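Local atomic coordinates of glycosyltransferase (Streptomyces halstedii, PDB entry 3WAD), a protein that belongs to the GT-B glycosyltransferases, proteins built from two facing Rossmann-like domains, and carries the N- and C-terminal domains of the erythromycin biosynthesis protein CIII-like family. Residues E346-V349 against A350-A354; A389-I392 against Q393-D397. All coordinates share one frame; numbering follows the deposited sequence.

Contact 1: residues E346-V349 against A350-A354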
# COMPACT_ATOMS: atom_id res chain seq x y z
N GLU B 346 16.08 1.52 22.67
CA GLU B 346 16.60 2.78 22.21
C GLU B 346 17.97 3.10 22.81
O GLU B 346 18.83 3.68 22.12
CB GLU B 346 15.61 3.92 22.53
CG GLU B 346 14.27 3.73 21.93
CD GLU B 346 13.32 3.14 22.94
OE1 GLU B 346 13.62 2.14 23.65
OE2 GLU B 346 12.25 3.72 23.08
N GLY B 347 18.20 2.74 24.06
CA GLY B 347 19.47 3.05 24.78
C GLY B 347 20.63 2.33 24.09
O GLY B 347 21.67 2.90 23.75
N TYR B 348 20.39 1.06 23.82
CA TYR B 348 21.42 0.17 23.36
C TYR B 348 21.74 0.47 21.91
O TYR B 348 22.91 0.53 21.54
CB TYR B 348 20.97 -1.28 23.56
CG TYR B 348 21.98 -2.27 22.99
CD1 TYR B 348 22.81 -2.95 23.85
CD2 TYR B 348 22.07 -2.51 21.61
CE1 TYR B 348 23.69 -3.88 23.37
CE2 TYR B 348 22.94 -3.43 21.12
CZ TYR B 348 23.77 -4.09 22.01
OH TYR B 348 24.63 -5.01 21.57
N VAL B 349 20.72 0.71 21.09
CA VAL B 349 20.96 1.09 19.69
C VAL B 349 21.60 2.49 19.63
O VAL B 349 22.45 2.74 18.78
CB VAL B 349 19.68 1.07 18.92
CG1 VAL B 349 19.84 1.75 17.52
CG2 VAL B 349 19.18 -0.41 18.77
N ALA B 350 21.21 3.39 20.54
CA ALA B 350 21.83 4.73 20.54
C ALA B 350 23.37 4.63 20.66
O ALA B 350 24.11 5.28 19.91
CB ALA B 350 21.26 5.64 21.61
N GLU B 351 23.84 3.74 21.53
CA GLU B 351 25.29 3.60 21.75
C GLU B 351 25.96 3.02 20.55
O GLU B 351 27.06 3.45 20.21
CB GLU B 351 25.53 2.72 22.94
CG GLU B 351 26.73 3.02 23.75
CD GLU B 351 26.43 2.46 25.13
OE1 GLU B 351 25.20 2.43 25.43
OE2 GLU B 351 27.37 2.03 25.88
N ARG B 352 25.30 2.07 19.86
CA ARG B 352 25.83 1.52 18.60
C ARG B 352 26.08 2.61 17.54
O ARG B 352 27.12 2.65 16.93
CB ARG B 352 24.92 0.38 18.10
CG ARG B 352 25.49 -1.05 18.36
CD ARG B 352 25.36 -1.50 19.78
NE ARG B 352 26.47 -1.07 20.64
CZ ARG B 352 26.38 -0.94 21.97
NH1 ARG B 352 25.25 -1.23 22.58
NH2 ARG B 352 27.42 -0.54 22.68
N PHE B 353 25.13 3.52 17.35
CA PHE B 353 25.29 4.62 16.41
C PHE B 353 26.43 5.55 16.87
O PHE B 353 27.21 6.03 16.05
CB PHE B 353 24.03 5.46 16.34
CG PHE B 353 22.93 4.89 15.45
CD1 PHE B 353 21.70 4.54 16.01
CD2 PHE B 353 23.10 4.80 14.07
CE1 PHE B 353 20.67 4.03 15.22
CE2 PHE B 353 22.06 4.29 13.22
CZ PHE B 353 20.85 3.92 13.79
N ALA B 354 26.47 5.81 18.19
CA ALA B 354 27.48 6.73 18.75
C ALA B 354 28.89 6.17 18.46
O ALA B 354 29.75 6.92 18.00
CB ALA B 354 27.25 6.99 20.24
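Tyr348 and Arg352 form a cation-pi pair one turn apart on helix 346-355, the helix of a beta-alpha-beta crossover between the parallel strands 336-338 and 359-361 in the C-terminal Rossmann-like domain of this GT-B protein. The guanidinium carbon Arg352 CZ stands 4.2 Å from the centroid of the Tyr348 ring, 14° off the ring normal. NH1 makes the closest approach, over the middle of the face, with Arg352 NH1 3.2 Å from Tyr348 CE1. The two planes are inclined by 61°, so one amino group is directed at the ring and the guanidinium does not lie flat on it. The arginine chain, bent at chi2 and chi3, also brings Arg352 CD to 3.4 Å from Tyr348 CE2. With CG anti to the backbone N (chi1 176°), the tyrosine ring lies beside its own carbonyl, and Arg352 NH1 comes to 3.1 Å from Tyr348 O. The far amino group, NH2, forms a salt bridge with Glu355, fixing the guanidinium from a second direction, while Phe215 meets the tyrosine ring edge-to-face. Backbone bonds one turn apart underlie the pair: Arg352 N donates to Tyr348 O, and Ala350 N to Glu346 O at 2.9 Å. At the start of the helix the Glu346 carboxylate turns back to the loop before it, accepting a hydrogen bond from Trp344 N. The inward side is largely apolar: Ala350 touches Ile338 and Val361 of the two flanking strands, and Phe353 reaches Ile338 and, on helix 323-332, Ile330. Val349 and Phe353 lie side by side and point the same way. Val349 CG1, anti to its amide nitrogen, meets the phenyl ring obliquely, 3.3 Å from Phe353 CE1.

Contact 2: residues A389-I392 against Q393-D397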
# COMPACT_ATOMS: atom_id res chain seq x y z
N ALA B 389 27.30 8.65 9.01
CA ALA B 389 25.86 8.43 8.70
C ALA B 389 25.72 7.89 7.27
O ALA B 389 24.89 7.00 6.96
CB ALA B 389 25.08 9.74 8.86
N GLU B 390 26.52 8.46 6.38
CA GLU B 390 26.54 7.98 4.99
C GLU B 390 27.09 6.58 4.83
O GLU B 390 26.61 5.82 4.01
CB GLU B 390 27.27 8.98 4.13
CG GLU B 390 26.65 10.30 4.18
CD GLU B 390 26.40 10.80 2.79
OE1 GLU B 390 27.24 11.58 2.26
OE2 GLU B 390 25.37 10.37 2.23
N GLN B 391 28.07 6.22 5.64
CA GLN B 391 28.65 4.89 5.59
C GLN B 391 27.57 3.88 6.01
O GLN B 391 27.40 2.80 5.41
CB GLN B 391 29.87 4.79 6.55
CG GLN B 391 30.56 3.42 6.56
CD GLN B 391 30.82 2.92 5.13
OE1 GLN B 391 31.15 3.71 4.23
NE2 GLN B 391 30.68 1.61 4.91
N ILE B 392 26.91 4.22 7.12
CA ILE B 392 25.75 3.44 7.57
C ILE B 392 24.70 3.25 6.45
O ILE B 392 24.17 2.13 6.28
CB ILE B 392 25.16 4.03 8.91
CG1 ILE B 392 26.30 3.94 9.95
CG2 ILE B 392 23.90 3.25 9.35
CD1 ILE B 392 26.00 4.30 11.35
N GLN B 393 24.42 4.31 5.72
CA GLN B 393 23.42 4.33 4.65
C GLN B 393 23.83 3.39 3.52
O GLN B 393 23.01 2.61 3.03
CB GLN B 393 23.20 5.74 4.14
CG GLN B 393 22.19 5.91 2.96
CD GLN B 393 22.31 7.32 2.33
OE1 GLN B 393 23.35 7.94 2.37
NE2 GLN B 393 21.24 7.82 1.77
N LYS B 394 25.12 3.45 3.14
CA LYS B 394 25.71 2.54 2.14
C LYS B 394 25.52 1.05 2.50
O LYS B 394 25.05 0.30 1.65
CB LYS B 394 27.18 2.96 1.87
CG LYS B 394 28.01 1.96 1.11
CD LYS B 394 29.52 2.41 1.02
CE LYS B 394 30.33 1.36 0.22
NZ LYS B 394 31.15 1.95 -0.92
N GLU B 395 25.82 0.63 3.72
CA GLU B 395 25.65 -0.72 4.18
C GLU B 395 24.17 -1.15 4.29
O GLU B 395 23.83 -2.35 4.19
CB GLU B 395 26.28 -0.88 5.57
CG GLU B 395 27.82 -0.60 5.61
CD GLU B 395 28.38 -0.46 7.01
OE1 GLU B 395 27.89 -1.11 7.94
OE2 GLU B 395 29.34 0.31 7.20
N TYR B 396 23.30 -0.18 4.57
CA TYR B 396 21.86 -0.45 4.57
C TYR B 396 21.38 -0.65 3.11
O TYR B 396 20.59 -1.56 2.83
CB TYR B 396 21.15 0.74 5.25
CG TYR B 396 19.66 0.89 4.91
CD1 TYR B 396 18.68 0.30 5.70
CD2 TYR B 396 19.27 1.64 3.85
CE1 TYR B 396 17.28 0.46 5.39
CE2 TYR B 396 17.90 1.81 3.54
CZ TYR B 396 16.94 1.24 4.30
OH TYR B 396 15.61 1.45 3.99
N ASP B 397 21.79 0.22 2.21
CA ASP B 397 21.36 0.09 0.78
C ASP B 397 21.65 -1.29 0.19
O ASP B 397 20.98 -1.73 -0.74
CB ASP B 397 21.98 1.15 -0.14
CG ASP B 397 21.36 2.57 0.06
OD1 ASP B 397 20.20 2.70 0.56
OD2 ASP B 397 22.06 3.58 -0.27
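Gln391 and Glu395 are joined by a side-chain hydrogen bond across one turn of helix 384-397, a local contact on the partly buried penultimate helix of the chain. The amide nitrogen Gln391 NE2 donates to Glu395 OE2 at 3.0 Å, with an N-H...O angle of 158°. The acceptor lies close to the amide plane and offers its anti lone pair, the one turned away from the other carboxylate oxygen. The two side chains meet at a slant, with amide and carboxylate planes 47° apart. The glutamine chain leaves with CG anti to the backbone N, then bends at chi2 (47°), a turn that carries its amide along the helix toward Glu395. The same carboxylate oxygen takes a salt bridge from Arg356, which also touches Gln391. Two donors thus share Glu395 OE2, and the arginine would be expected to favour the ionised carboxylate. This helix belongs to the C-terminal half of the GT-B fold and packs against helix 323-332: Ile392 and Tyr396, one turn apart, both rest on Ile330, and Ile392 also touches Trp212. The Tyr396 side chain leads away from residues 389-392, and its OH hydrogen-bonds to His226 O. Beneath these side chains the main chain keeps regular i to i+4 bonding, as from Lys394 N to Glu390 O at 2.9 Å and from Tyr396 N to Ile392 O at 3.0 Å. Glu390 and Gln393 run alongside each other, and two acceptors, Glu390 OE2 and Gln393 OE1, come to 3.2 Å without a bond between them. The nitrogen of the Gln393 amide is taken up outside the pair: NE2 donates to Arg331 O. On the flank of the Gln391-Glu395 bond, Lys394 CD passes 3.8 Å from Gln391 OE1.

The two contacts follow one another in the C-terminal Rossmann-like domain: contact 1 on helix 346-355, then strand 359-361 and helix 369-381, and after them contact 2 on helix 384-397. Their centres are about 16 Å apart, yet the helices meet directly where Phe353 CD2 of contact 1 packs 4.0 Å from Ile392 CD1 of contact 2. Helix 323-332 is a common neighbour, its Ile330 touching both Phe353 and Ile392, so their apolar sides probably share one core of the domain. Contact 1 belongs to the crossover between adjacent strands of the six-stranded parallel sheet, whereas contact 2 lies on a later helix.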